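Local coordinates for protein Non-reducing end alpha-L-arabinofuranosidase BoGH43B (Bacteroides ovatus, PDB 5JOZ) that cleaves terminal non-reducing alpha-L-arabinofuranosyl residues from the side branches of xyloglucan, turning S units into X units during breakdown of this polysaccharide, at residues A77-Y82 with G177-K182; F103-K108 with G112-P117; L389-D394 with T445-E450; N397-L402 with T465-N470. All blocks are in the same frame, centred on the assembly; numbering follows the deposited sequence.

Overall arrangement
The four contacts form two pairs, one in each domain. Contacts 1 and 2 belong to the family 43 glycosidase domain, their centres 16 Å apart; strand 74-83 of contact 1 shares a sheet with strand 102-107 of contact 2. Contact 1 lies nearer the catalytic residues: the side chain of Thr79 is about 7 Å from that of Asp126, inferred to tune the proton donor, against about 11 Å for the Phe103 side chain of contact 2. Contacts 3 and 4 lie in the concanavalin A-like domain, centres about 35 Å from those of the first pair. Only 5 Å separates their own centres, and neighbouring strands 389-392 and 397-406 join them directly.

Contact 1: residues A77-Y82 with G177-K182; sequences APTLRY and GPHFYK
Thr79 and His179 pass each other in opposite directions, and the hydroxyl of the threonine meets the imidazole in the plane of the ring, at its edge: OG1 stands 3.5 Å from CE1 of His179. Neither group depends on the other for its polar partner, since Thr79 OG1 is hydrogen-bonded to Pro127 O and His179 ND1 to Ser128 OG. Two residues further along the first strand, the guanidinium of Arg81 crosses the same imidazole obliquely, the two planes 57° apart. Its NH2 comes within 3.5 Å of His179 ND1, but the angle is too poor for a hydrogen bond. The same NH2 also approaches the Tyr181 ring at a slant, 4.1 Å from CE1.

Over these short segments the strands run nearly parallel (18°), and their axes come no closer than 10.4 Å, so side chains rather than backbone bonds fill the interval. They are the first strands of two separate four-stranded antiparallel sheets, two of the blades of the five-bladed beta-propeller of family 43 glycosidases, and their inner ends border the catalytic centre, where Gly177 N is hydrogen-bonded to Asp126, inferred to modulate the pKa of the catalytic acid.

Arg81 reaches this position through a bend at chi2 (-70°), which folds the chain back until Thr79 CG2 sits over the centre of one guanidinium face, 3.6 Å above its plane. On the same strand, NH1 gives a 2.9 Å hydrogen bond to Leu80 O, with the donor tilted from the carbonyl plane. Salt bridges to Glu130 and Asp240 hold the buried charge, and Tyr181 OH is hydrogen-bonded to the same Asp240.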
loop_
_atom_site.group_PDB
_atom_site.type_symbol
_atom_site.label_atom_id
_atom_site.label_comp_id
_atom_site.label_asym_id
_atom_site.label_seq_id
_atom_site.Cartn_x
_atom_site.Cartn_y
_atom_site.Cartn_z
ATOM N N ALA A 77 4.962 -6.381 -5.589
ATOM C CA ALA A 77 4.245 -5.804 -6.741
ATOM C C ALA A 77 3.274 -6.766 -7.416
ATOM O O ALA A 77 3.687 -7.830 -7.863
ATOM C CB ALA A 77 5.230 -5.289 -7.772
ATOM N N PRO A 78 1.979 -6.404 -7.467
ATOM C CA PRO A 78 0.991 -7.157 -8.207
ATOM C C PRO A 78 0.820 -6.614 -9.617
ATOM O O PRO A 78 1.076 -5.427 -9.860
ATOM C CB PRO A 78 -0.275 -6.883 -7.427
ATOM C CG PRO A 78 -0.116 -5.439 -7.049
ATOM C CD PRO A 78 1.357 -5.225 -6.840
ATOM N N THR A 79 0.371 -7.464 -10.531
ATOM C CA THR A 79 -0.082 -7.006 -11.840
ATOM C C THR A 79 -1.563 -7.408 -11.991
ATOM O O THR A 79 -1.933 -8.517 -11.612
ATOM C CB THR A 79 0.830 -7.561 -12.956
ATOM O OG1 THR A 79 2.155 -7.050 -12.772
ATOM C CG2 THR A 79 0.332 -7.177 -14.332
ATOM N N LEU A 80 -2.388 -6.492 -12.515
ATOM C CA LEU A 80 -3.844 -6.678 -12.688
ATOM C C LEU A 80 -4.196 -6.651 -14.174
ATOM O O LEU A 80 -3.874 -5.693 -14.873
ATOM C CB LEU A 80 -4.609 -5.554 -11.975
ATOM C CG LEU A 80 -6.090 -5.280 -12.277
ATOM C CD1 LEU A 80 -6.983 -6.446 -11.906
ATOM C CD2 LEU A 80 -6.563 -4.055 -11.511
ATOM N N ARG A 81 -4.863 -7.694 -14.658
ATOM C CA ARG A 81 -5.311 -7.731 -16.050
ATOM C C ARG A 81 -6.715 -8.307 -16.159
ATOM O O ARG A 81 -7.247 -8.855 -15.194
ATOM C CB ARG A 81 -4.332 -8.544 -16.903
ATOM C CG ARG A 81 -2.894 -8.043 -16.901
ATOM C CD ARG A 81 -2.744 -6.734 -17.654
ATOM N NE ARG A 81 -1.356 -6.229 -17.657
ATOM C CZ ARG A 81 -0.903 -5.125 -17.044
ATOM N NH1 ARG A 81 -1.695 -4.341 -16.322
ATOM N NH2 ARG A 81 0.378 -4.790 -17.162
ATOM N N TYR A 82 -7.301 -8.156 -17.342
ATOM C CA TYR A 82 -8.667 -8.600 -17.630
ATOM C C TYR A 82 -8.734 -9.273 -19.006
ATOM O O TYR A 82 -8.234 -8.714 -19.985
ATOM C CB TYR A 82 -9.612 -7.400 -17.606
ATOM C CG TYR A 82 -11.040 -7.719 -17.978
ATOM C CD1 TYR A 82 -11.940 -8.184 -17.020
ATOM C CD2 TYR A 82 -11.497 -7.556 -19.292
ATOM C CE1 TYR A 82 -13.255 -8.469 -17.353
ATOM C CE2 TYR A 82 -12.813 -7.843 -19.635
ATOM C CZ TYR A 82 -13.689 -8.294 -18.660
ATOM O OH TYR A 82 -14.997 -8.580 -18.986
ATOM N N GLY A 177 10.013 -4.647 -12.301
ATOM C CA GLY A 177 8.730 -4.213 -12.825
ATOM C C GLY A 177 8.463 -4.278 -14.316
ATOM O O GLY A 177 7.868 -3.340 -14.858
ATOM N N PRO A 178 8.861 -5.388 -14.985
ATOM C CA PRO A 178 8.660 -5.450 -16.431
ATOM C C PRO A 178 7.213 -5.722 -16.801
ATOM O O PRO A 178 6.577 -6.582 -16.190
ATOM C CB PRO A 178 9.540 -6.624 -16.851
ATOM C CG PRO A 178 9.502 -7.532 -15.677
ATOM C CD PRO A 178 9.522 -6.611 -14.490
ATOM N N HIS A 179 6.697 -4.979 -17.775
ATOM C CA HIS A 179 5.393 -5.266 -18.367
ATOM C C HIS A 179 5.561 -5.476 -19.855
ATOM O O HIS A 179 6.442 -4.883 -20.474
ATOM C CB HIS A 179 4.397 -4.135 -18.120
ATOM C CG HIS A 179 4.112 -3.911 -16.676
ATOM N ND1 HIS A 179 3.605 -4.896 -15.854
ATOM C CD2 HIS A 179 4.297 -2.823 -15.895
ATOM C CE1 HIS A 179 3.466 -4.409 -14.633
ATOM N NE2 HIS A 179 3.882 -3.156 -14.630
ATOM N N PHE A 180 4.665 -6.290 -20.403
ATOM C CA PHE A 180 4.697 -6.728 -21.770
ATOM C C PHE A 180 3.489 -6.119 -22.485
ATOM O O PHE A 180 2.365 -6.272 -22.020
ATOM C CB PHE A 180 4.629 -8.265 -21.776
ATOM C CG PHE A 180 4.977 -8.892 -23.093
ATOM C CD1 PHE A 180 6.203 -8.647 -23.686
ATOM C CD2 PHE A 180 4.082 -9.742 -23.733
ATOM C CE1 PHE A 180 6.528 -9.225 -24.901
ATOM C CE2 PHE A 180 4.400 -10.322 -24.946
ATOM C CZ PHE A 180 5.628 -10.060 -25.532
ATOM N N TYR A 181 3.719 -5.413 -23.593
ATOM C CA TYR A 181 2.623 -4.855 -24.398
ATOM C C TYR A 181 2.832 -5.134 -25.881
ATOM O O TYR A 181 3.961 -5.118 -26.370
ATOM C CB TYR A 181 2.487 -3.342 -24.197
ATOM C CG TYR A 181 2.474 -2.883 -22.759
ATOM C CD1 TYR A 181 1.413 -3.188 -21.921
ATOM C CD2 TYR A 181 3.532 -2.144 -22.239
ATOM C CE1 TYR A 181 1.398 -2.769 -20.599
ATOM C CE2 TYR A 181 3.530 -1.714 -20.926
ATOM C CZ TYR A 181 2.459 -2.027 -20.106
ATOM O OH TYR A 181 2.461 -1.589 -18.804
ATOM N N LYS A 182 1.739 -5.399 -26.591
ATOM C CA LYS A 182 1.772 -5.516 -28.043
ATOM C C LYS A 182 1.078 -4.281 -28.536
ATOM O O LYS A 182 -0.144 -4.200 -28.459
ATOM C CB LYS A 182 1.056 -6.783 -28.523
ATOM C CG LYS A 182 0.812 -6.880 -30.028
ATOM C CD LYS A 182 2.090 -6.743 -30.848
ATOM C CE LYS A 182 1.859 -7.057 -32.319
ATOM N NZ LYS A 182 1.318 -8.432 -32.524
#

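Contact 2: residues F103-K108 with G112-P117; sequences FYVTAK and GPWSDP
Thr106 and Ser115 are joined by two hydrogen bonds, one between backbone groups and one from a backbone N-H to a side-chain hydroxyl, where a regular ladder would use a carbonyl. Ser115 N donates to Thr106 O in the carbonyl plane (3.0 Å), while Thr106 N finds its acceptor in Ser115 OG, also at 3.0 Å and fairly straight at 159°. That hydroxyl is engaged twice, because it also donates a hydrogen bond to Asp116 O (2.9 Å). A chi1 of 72° places OG between the backbone N and the carbonyl carbon, where it can take the N-H of Thr106 while giving to Asp116 O.

Further along, a water accepts from Lys108 N and donates to Pro113 O, bridging the two segments beyond the last direct bond. A CA-H...O contact assists: Trp114 CA lies 3.3 Å from Thr106 O. The indole takes much of the apolar share, with Ala107 CB over the face of its six-membered ring, 3.7 Å from the centroid, and Val105 CG2 3.7 Å from CE3. Trp114 NE1 is bonded to Pro110 O, which helps fix the ring. Arg59 forms a salt bridge with Asp116 and also bonds Trp114 O, while Asn62 ND2 bonds Ser115 O.

The irregular segment 112-117, with a cis-proline at Pro113, thus returns along strand 102-107 and leads into 118-119, the edge strand of the same antiparallel sheet; Trp114 extends past 102-107 to touch Phe87 and Val89 on strand 86-94.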
loop_
_atom_site.group_PDB
_atom_site.type_symbol
_atom_site.label_atom_id
_atom_site.label_comp_id
_atom_site.label_asym_id
_atom_site.label_seq_id
_atom_site.Cartn_x
_atom_site.Cartn_y
_atom_site.Cartn_z
ATOM N N PHE A 103 1.956 -16.273 -7.362
ATOM C CA PHE A 103 0.582 -16.787 -7.453
ATOM C C PHE A 103 -0.268 -15.837 -8.286
ATOM O O PHE A 103 0.084 -14.678 -8.441
ATOM C CB PHE A 103 -0.056 -16.887 -6.058
ATOM C CG PHE A 103 -0.301 -15.547 -5.434
ATOM C CD1 PHE A 103 0.715 -14.907 -4.760
ATOM C CD2 PHE A 103 -1.517 -14.887 -5.607
ATOM C CE1 PHE A 103 0.534 -13.637 -4.242
ATOM C CE2 PHE A 103 -1.710 -13.615 -5.081
ATOM C CZ PHE A 103 -0.676 -12.993 -4.396
ATOM N N TYR A 104 -1.408 -16.313 -8.766
ATOM C CA TYR A 104 -2.470 -15.414 -9.178
ATOM C C TYR A 104 -3.822 -15.848 -8.654
ATOM O O TYR A 104 -4.004 -16.992 -8.259
ATOM C CB TYR A 104 -2.498 -15.181 -10.707
ATOM C CG TYR A 104 -2.868 -16.356 -11.594
ATOM C CD1 TYR A 104 -1.898 -17.257 -12.027
ATOM C CD2 TYR A 104 -4.182 -16.537 -12.047
ATOM C CE1 TYR A 104 -2.224 -18.326 -12.854
ATOM C CE2 TYR A 104 -4.519 -17.608 -12.878
ATOM C CZ TYR A 104 -3.531 -18.501 -13.277
ATOM O OH TYR A 104 -3.836 -19.568 -14.097
ATOM N N VAL A 105 -4.760 -14.897 -8.653
ATOM C CA VAL A 105 -6.155 -15.112 -8.274
ATOM C C VAL A 105 -7.045 -14.464 -9.323
ATOM O O VAL A 105 -6.623 -13.526 -9.990
ATOM C CB VAL A 105 -6.488 -14.520 -6.877
ATOM C CG1 VAL A 105 -5.814 -15.326 -5.782
ATOM C CG2 VAL A 105 -6.090 -13.054 -6.765
ATOM N N THR A 106 -8.281 -14.952 -9.433
ATOM C CA THR A 106 -9.216 -14.531 -10.474
ATOM C C THR A 106 -10.583 -14.139 -9.923
ATOM O O THR A 106 -10.950 -14.533 -8.829
ATOM C CB THR A 106 -9.442 -15.642 -11.550
ATOM O OG1 THR A 106 -10.178 -16.741 -11.000
ATOM C CG2 THR A 106 -8.120 -16.140 -12.111
ATOM N N ALA A 107 -11.336 -13.371 -10.707
ATOM C CA ALA A 107 -12.683 -12.952 -10.317
ATOM C C ALA A 107 -13.538 -12.536 -11.516
ATOM O O ALA A 107 -13.019 -12.093 -12.538
ATOM C CB ALA A 107 -12.598 -11.801 -9.324
ATOM N N LYS A 108 -14.851 -12.691 -11.378
ATOM C CA LYS A 108 -15.808 -12.132 -12.332
ATOM C C LYS A 108 -16.100 -10.680 -11.941
ATOM O O LYS A 108 -16.201 -9.816 -12.799
ATOM C CB LYS A 108 -17.100 -12.967 -12.354
ATOM N N GLY A 112 -14.965 -8.588 -5.717
ATOM C CA GLY A 112 -14.861 -9.906 -5.085
ATOM C C GLY A 112 -16.149 -10.697 -5.294
ATOM O O GLY A 112 -17.159 -10.125 -5.717
ATOM N N PRO A 113 -16.156 -11.996 -4.985
ATOM C CA PRO A 113 -15.040 -12.719 -4.369
ATOM C C PRO A 113 -13.938 -13.132 -5.351
ATOM O O PRO A 113 -14.221 -13.416 -6.520
ATOM C CB PRO A 113 -15.728 -13.978 -3.834
ATOM C CG PRO A 113 -16.822 -14.236 -4.828
ATOM C CD PRO A 113 -17.348 -12.863 -5.137
ATOM N N TRP A 114 -12.700 -13.181 -4.867
ATOM C CA TRP A 114 -11.582 -13.700 -5.650
ATOM C C TRP A 114 -11.326 -15.158 -5.288
ATOM O O TRP A 114 -11.619 -15.584 -4.179
ATOM C CB TRP A 114 -10.318 -12.879 -5.398
ATOM C CG TRP A 114 -10.407 -11.468 -5.943
ATOM C CD1 TRP A 114 -11.031 -10.402 -5.361
ATOM C CD2 TRP A 114 -9.850 -10.982 -7.167
ATOM N NE1 TRP A 114 -10.900 -9.290 -6.148
ATOM C CE2 TRP A 114 -10.178 -9.612 -7.259
ATOM C CE3 TRP A 114 -9.110 -11.576 -8.200
ATOM C CZ2 TRP A 114 -9.793 -8.819 -8.347
ATOM C CZ3 TRP A 114 -8.720 -10.793 -9.278
ATOM C CH2 TRP A 114 -9.061 -9.421 -9.342
ATOM N N SER A 115 -10.743 -15.900 -6.221
ATOM C CA SER A 115 -10.380 -17.300 -6.007
ATOM C C SER A 115 -9.228 -17.496 -5.010
ATOM O O SER A 115 -8.548 -16.532 -4.595
ATOM C CB SER A 115 -9.968 -17.937 -7.343
ATOM O OG SER A 115 -8.698 -17.457 -7.780
ATOM N N ASP A 116 -9.002 -18.767 -4.662
ATOM C CA ASP A 116 -7.796 -19.195 -3.945
ATOM C C ASP A 116 -6.617 -19.064 -4.907
ATOM O O ASP A 116 -6.830 -18.921 -6.109
ATOM C CB ASP A 116 -7.964 -20.637 -3.437
ATOM C CG ASP A 116 -9.016 -20.760 -2.322
ATOM O OD1 ASP A 116 -9.456 -19.732 -1.756
ATOM O OD2 ASP A 116 -9.397 -21.903 -1.999
ATOM N N PRO A 117 -5.373 -19.086 -4.394
ATOM C CA PRO A 117 -4.252 -18.856 -5.309
ATOM C C PRO A 117 -3.963 -20.036 -6.236
ATOM O O PRO A 117 -4.101 -21.199 -5.851
ATOM C CB PRO A 117 -3.056 -18.614 -4.385
ATOM C CG PRO A 117 -3.474 -19.007 -3.020
ATOM C CD PRO A 117 -4.925 -19.370 -3.017
HETATM O O HOH W 1 -16.063 -12.742 -8.758
#

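Contact 3: residues L389-D394 with T445-E450; sequences LVVRAD and TTYTFE
Val391 is the sole residue of segment 389-394 that touches the facing segment, and its two methyl groups divide the work between two aromatic rings. The first interaction is a CH-pi contact: CG1 lies over one face of Tyr447, 4.0 Å from the ring centroid and 26° off the normal. It is displaced toward the phenol end, so its nearest ring atom is CZ at 3.7 Å.

The second is purely apolar. CG2 meets Phe449 at the ring edge, close to the plane, 4.0 Å from CE2. The valine rotamer explains the division, for with chi1 at -179° CG1 extends away from the backbone N while CG2 lies beside it, so one methyl is directed to each ring.

No polar bond crosses between the segments. The phenol of Tyr447 is instead satisfied by Gln365 OE1, a bond that should help fix the ring over the methyl, while Tyr399 of strand 397-406 also touches both aromatic rings.

The nearest CA atoms, Val391 and Tyr447, are 9.0 Å apart, a spacing bridged by side chains alone. Strands 389-392 and 446-453 belong to the two different antiparallel sheets whose face-to-face packing makes the beta-sandwich, or jelly roll, of concanavalin A-like domains.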
loop_
_atom_site.group_PDB
_atom_site.type_symbol
_atom_site.label_atom_id
_atom_site.label_comp_id
_atom_site.label_asym_id
_atom_site.label_seq_id
_atom_site.Cartn_x
_atom_site.Cartn_y
_atom_site.Cartn_z
ATOM N N LEU A 389 -4.167 4.196 20.511
ATOM C CA LEU A 389 -3.788 4.450 19.127
ATOM C C LEU A 389 -2.296 4.309 18.930
ATOM O O LEU A 389 -1.512 4.595 19.830
ATOM C CB LEU A 389 -4.217 5.847 18.689
ATOM C CG LEU A 389 -5.700 6.169 18.839
ATOM C CD1 LEU A 389 -5.985 7.567 18.330
ATOM C CD2 LEU A 389 -6.586 5.132 18.153
ATOM N N VAL A 390 -1.910 3.865 17.734
ATOM C CA VAL A 390 -0.506 3.666 17.390
ATOM C C VAL A 390 -0.192 4.264 16.017
ATOM O O VAL A 390 -0.979 4.122 15.073
ATOM C CB VAL A 390 -0.134 2.163 17.419
ATOM C CG1 VAL A 390 1.300 1.927 16.929
ATOM C CG2 VAL A 390 -0.308 1.630 18.836
ATOM N N VAL A 391 0.952 4.944 15.942
ATOM C CA VAL A 391 1.570 5.350 14.695
ATOM C C VAL A 391 2.600 4.266 14.443
ATOM O O VAL A 391 3.589 4.165 15.171
ATOM C CB VAL A 391 2.246 6.739 14.818
ATOM C CG1 VAL A 391 2.861 7.166 13.501
ATOM C CG2 VAL A 391 1.240 7.787 15.289
ATOM N N ARG A 392 2.345 3.429 13.440
ATOM C CA ARG A 392 3.220 2.314 13.118
ATOM C C ARG A 392 3.971 2.621 11.853
ATOM O O ARG A 392 3.365 3.024 10.874
ATOM C CB ARG A 392 2.415 1.032 12.910
ATOM C CG ARG A 392 3.151 -0.108 12.186
ATOM C CD ARG A 392 2.199 -1.285 12.078
ATOM N NE ARG A 392 2.768 -2.423 11.362
ATOM C CZ ARG A 392 3.602 -3.318 11.887
ATOM N NH1 ARG A 392 3.987 -3.251 13.170
ATOM N NH2 ARG A 392 4.048 -4.308 11.120
ATOM N N ALA A 393 5.289 2.413 11.890
ATOM C CA ALA A 393 6.106 2.284 10.685
ATOM C C ALA A 393 6.399 0.806 10.428
ATOM O O ALA A 393 6.162 0.292 9.334
ATOM C CB ALA A 393 7.383 3.079 10.839
ATOM N N ASP A 394 6.903 0.119 11.443
ATOM C CA ASP A 394 7.103 -1.336 11.384
ATOM C C ASP A 394 7.113 -1.899 12.821
ATOM O O ASP A 394 6.773 -1.180 13.759
ATOM C CB ASP A 394 8.370 -1.692 10.559
ATOM C CG ASP A 394 9.659 -1.091 11.135
ATOM O OD1 ASP A 394 9.829 -1.096 12.361
ATOM O OD2 ASP A 394 10.520 -0.621 10.355
ATOM N N THR A 445 6.398 17.406 9.630
ATOM C CA THR A 445 7.528 17.117 10.514
ATOM C C THR A 445 7.145 16.451 11.845
ATOM O O THR A 445 7.938 15.686 12.392
ATOM C CB THR A 445 8.292 18.423 10.850
ATOM O OG1 THR A 445 7.392 19.353 11.463
ATOM C CG2 THR A 445 8.877 19.060 9.580
ATOM N N THR A 446 5.969 16.759 12.388
ATOM C CA THR A 446 5.663 16.410 13.788
ATOM C C THR A 446 4.294 15.772 13.982
ATOM O O THR A 446 3.297 16.201 13.386
ATOM C CB THR A 446 5.761 17.644 14.720
ATOM O OG1 THR A 446 4.835 18.645 14.288
ATOM C CG2 THR A 446 7.174 18.234 14.698
ATOM N N TYR A 447 4.278 14.733 14.814
ATOM C CA TYR A 447 3.056 14.189 15.366
ATOM C C TYR A 447 2.929 14.773 16.745
ATOM O O TYR A 447 3.925 14.810 17.477
ATOM C CB TYR A 447 3.161 12.679 15.520
ATOM C CG TYR A 447 3.247 11.915 14.236
ATOM C CD1 TYR A 447 2.125 11.759 13.429
ATOM C CD2 TYR A 447 4.430 11.300 13.846
ATOM C CE1 TYR A 447 2.181 11.024 12.259
ATOM C CE2 TYR A 447 4.495 10.560 12.673
ATOM C CZ TYR A 447 3.368 10.436 11.883
ATOM O OH TYR A 447 3.427 9.721 10.712
ATOM N N THR A 448 1.724 15.227 17.090
ATOM C CA THR A 448 1.409 15.690 18.438
ATOM C C THR A 448 0.290 14.812 19.001
ATOM O O THR A 448 -0.675 14.516 18.301
ATOM C CB THR A 448 1.012 17.176 18.439
ATOM O OG1 THR A 448 2.061 17.930 17.830
ATOM C CG2 THR A 448 0.798 17.701 19.872
ATOM N N PHE A 449 0.455 14.397 20.259
ATOM C CA PHE A 449 -0.409 13.418 20.929
ATOM C C PHE A 449 -1.181 14.082 22.081
ATOM O O PHE A 449 -0.563 14.697 22.960
ATOM C CB PHE A 449 0.451 12.280 21.477
ATOM C CG PHE A 449 1.249 11.572 20.430
ATOM C CD1 PHE A 449 2.533 12.002 20.095
ATOM C CD2 PHE A 449 0.712 10.469 19.757
ATOM C CE1 PHE A 449 3.264 11.347 19.111
ATOM C CE2 PHE A 449 1.443 9.807 18.775
ATOM C CZ PHE A 449 2.719 10.244 18.449
ATOM N N GLU A 450 -2.512 13.936 22.076
ATOM C CA GLU A 450 -3.421 14.651 22.982
ATOM C C GLU A 450 -4.474 13.709 23.582
ATOM O O GLU A 450 -4.846 12.715 22.956
ATOM C CB GLU A 450 -4.134 15.803 22.248
ATOM C CG GLU A 450 -3.210 16.784 21.502
ATOM C CD GLU A 450 -3.025 16.508 19.993
ATOM O OE1 GLU A 450 -3.327 15.389 19.506
ATOM O OE2 GLU A 450 -2.561 17.434 19.278
#

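Contact 4: residues N397-L402 with T465-N470; sequences NHYDLL and TRDVSN
Strand 397-402 runs extended past a compact segment, 465-470, that includes a short 3-10 turn at Arg466 and Asp467. The backbones come nearest at Asn397 and Val468, whose CA atoms are 6.4 Å apart, and no hydrogen bond joins them. In the concanavalin A-like beta-sandwich, the contact sets a strand of one sheet against the connection that leaves strand 456-464 of the other and leads into the short helix 470-473. The turn is held internally by backbone hydrogen bonds from Val468 N to Thr465 O and from Ser469 N to Arg466 O.

Tyr399 carries most of the contact. With chi1 at -55° its CG stands beside the backbone N, and the ring extends to the turn, where Val468 CG1 approaches obliquely and lies 3.7 Å from CE2. The phenol end crosses Asp467 at about a right angle, the ring and carboxylate planes 72° apart, and OH rests 3.3 Å from Asp467 CB. This hydroxyl is hydrogen-bonded to Ser464 O, just before the turn, and so ties the strand to the start of the connection.

On the strand itself, His398 ND1 donates to the syn side of Asp400 OD1 at 2.8 Å, nearly in the imidazole plane but 34° out of that of the carboxylate.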
loop_
_atom_site.group_PDB
_atom_site.type_symbol
_atom_site.label_atom_id
_atom_site.label_comp_id
_atom_site.label_asym_id
_atom_site.label_seq_id
_atom_site.Cartn_x
_atom_site.Cartn_y
_atom_site.Cartn_z
ATOM N N ASN A 397 9.515 0.202 15.054
ATOM C CA ASN A 397 9.422 1.663 15.007
ATOM C C ASN A 397 7.963 2.115 14.983
ATOM O O ASN A 397 7.261 1.962 13.981
ATOM C CB ASN A 397 10.189 2.195 13.797
ATOM C CG ASN A 397 11.706 2.053 13.956
ATOM O OD1 ASN A 397 12.383 2.929 14.510
ATOM N ND2 ASN A 397 12.246 0.952 13.455
ATOM N N HIS A 398 7.516 2.661 16.105
ATOM C CA HIS A 398 6.114 3.012 16.291
ATOM C C HIS A 398 5.923 3.855 17.534
ATOM O O HIS A 398 6.617 3.644 18.536
ATOM C CB HIS A 398 5.251 1.745 16.427
ATOM C CG HIS A 398 5.701 0.814 17.514
ATOM N ND1 HIS A 398 5.197 0.869 18.796
ATOM C CD2 HIS A 398 6.607 -0.194 17.513
ATOM C CE1 HIS A 398 5.767 -0.062 19.539
ATOM N NE2 HIS A 398 6.622 -0.727 18.782
ATOM N N TYR A 399 4.967 4.781 17.475
ATOM C CA TYR A 399 4.620 5.639 18.616
ATOM C C TYR A 399 3.283 5.195 19.164
ATOM O O TYR A 399 2.317 5.123 18.419
ATOM C CB TYR A 399 4.522 7.095 18.186
ATOM C CG TYR A 399 5.759 7.647 17.492
ATOM C CD1 TYR A 399 7.039 7.427 18.010
ATOM C CD2 TYR A 399 5.644 8.416 16.329
ATOM C CE1 TYR A 399 8.161 7.944 17.392
ATOM C CE2 TYR A 399 6.767 8.942 15.701
ATOM C CZ TYR A 399 8.022 8.711 16.236
ATOM O OH TYR A 399 9.135 9.240 15.627
ATOM N N ASP A 400 3.219 4.936 20.469
ATOM C CA ASP A 400 2.049 4.336 21.100
ATOM C C ASP A 400 1.346 5.303 22.045
ATOM O O ASP A 400 1.885 5.641 23.096
ATOM C CB ASP A 400 2.484 3.102 21.899
ATOM C CG ASP A 400 3.027 1.984 21.034
ATOM O OD1 ASP A 400 2.887 2.026 19.790
ATOM O OD2 ASP A 400 3.605 1.038 21.613
ATOM N N LEU A 401 0.133 5.715 21.693
ATOM C CA LEU A 401 -0.671 6.559 22.571
ATOM C C LEU A 401 -1.697 5.664 23.271
ATOM O O LEU A 401 -2.791 5.431 22.744
ATOM C CB LEU A 401 -1.333 7.691 21.787
ATOM C CG LEU A 401 -2.308 8.577 22.564
ATOM C CD1 LEU A 401 -1.620 9.237 23.742
ATOM C CD2 LEU A 401 -2.934 9.605 21.641
ATOM N N LEU A 402 -1.332 5.167 24.460
ATOM C CA LEU A 402 -2.086 4.103 25.135
ATOM C C LEU A 402 -2.607 4.467 26.514
ATOM O O LEU A 402 -2.026 5.296 27.210
ATOM C CB LEU A 402 -1.215 2.858 25.271
ATOM C CG LEU A 402 -0.512 2.381 23.997
ATOM C CD1 LEU A 402 0.411 1.208 24.296
ATOM C CD2 LEU A 402 -1.513 2.013 22.913
ATOM N N THR A 465 8.174 12.895 12.478
ATOM C CA THR A 465 7.857 12.057 11.324
ATOM C C THR A 465 9.137 11.467 10.711
ATOM O O THR A 465 9.125 10.362 10.154
ATOM C CB THR A 465 7.102 12.847 10.248
ATOM O OG1 THR A 465 7.877 13.982 9.854
ATOM C CG2 THR A 465 5.746 13.308 10.759
ATOM N N ARG A 466 10.234 12.212 10.838
ATOM C CA ARG A 466 11.564 11.783 10.394
ATOM C C ARG A 466 12.020 10.444 10.987
ATOM O O ARG A 466 12.581 9.606 10.274
ATOM C CB ARG A 466 12.571 12.873 10.759
ATOM C CG ARG A 466 13.977 12.708 10.209
ATOM C CD ARG A 466 14.913 13.679 10.908
ATOM N NE ARG A 466 15.000 13.372 12.335
ATOM C CZ ARG A 466 15.695 14.068 13.229
ATOM N NH1 ARG A 466 16.406 15.135 12.867
ATOM N NH2 ARG A 466 15.682 13.680 14.500
ATOM N N ASP A 467 11.793 10.244 12.286
ATOM C CA ASP A 467 12.243 9.006 12.945
ATOM C C ASP A 467 11.443 7.754 12.531
ATOM O O ASP A 467 11.864 6.628 12.839
ATOM C CB ASP A 467 12.245 9.152 14.476
ATOM C CG ASP A 467 13.436 9.939 15.001
ATOM O OD1 ASP A 467 14.556 9.808 14.456
ATOM O OD2 ASP A 467 13.243 10.677 15.990
ATOM N N VAL A 468 10.316 7.949 11.833
ATOM C CA VAL A 468 9.552 6.834 11.274
ATOM C C VAL A 468 9.637 6.769 9.748
ATOM O O VAL A 468 8.863 6.053 9.114
ATOM C CB VAL A 468 8.083 6.819 11.784
ATOM C CG1 VAL A 468 8.056 6.448 13.263
ATOM C CG2 VAL A 468 7.364 8.140 11.541
ATOM N N SER A 469 10.611 7.465 9.164
ATOM C CA SER A 469 10.680 7.622 7.724
ATOM C C SER A 469 11.343 6.403 7.096
ATOM O O SER A 469 12.087 5.677 7.760
ATOM C CB SER A 469 11.451 8.896 7.367
ATOM O OG SER A 469 12.843 8.721 7.572
ATOM N N ASN A 470 11.062 6.180 5.817
ATOM C CA ASN A 470 11.718 5.111 5.048
ATOM C C ASN A 470 13.250 5.186 5.123
ATOM O O ASN A 470 13.921 4.162 5.253
ATOM C CB ASN A 470 11.310 5.177 3.578
ATOM C CG ASN A 470 11.944 4.074 2.757
ATOM O OD1 ASN A 470 12.833 4.323 1.937
ATOM N ND2 ASN A 470 11.523 2.837 3.007
#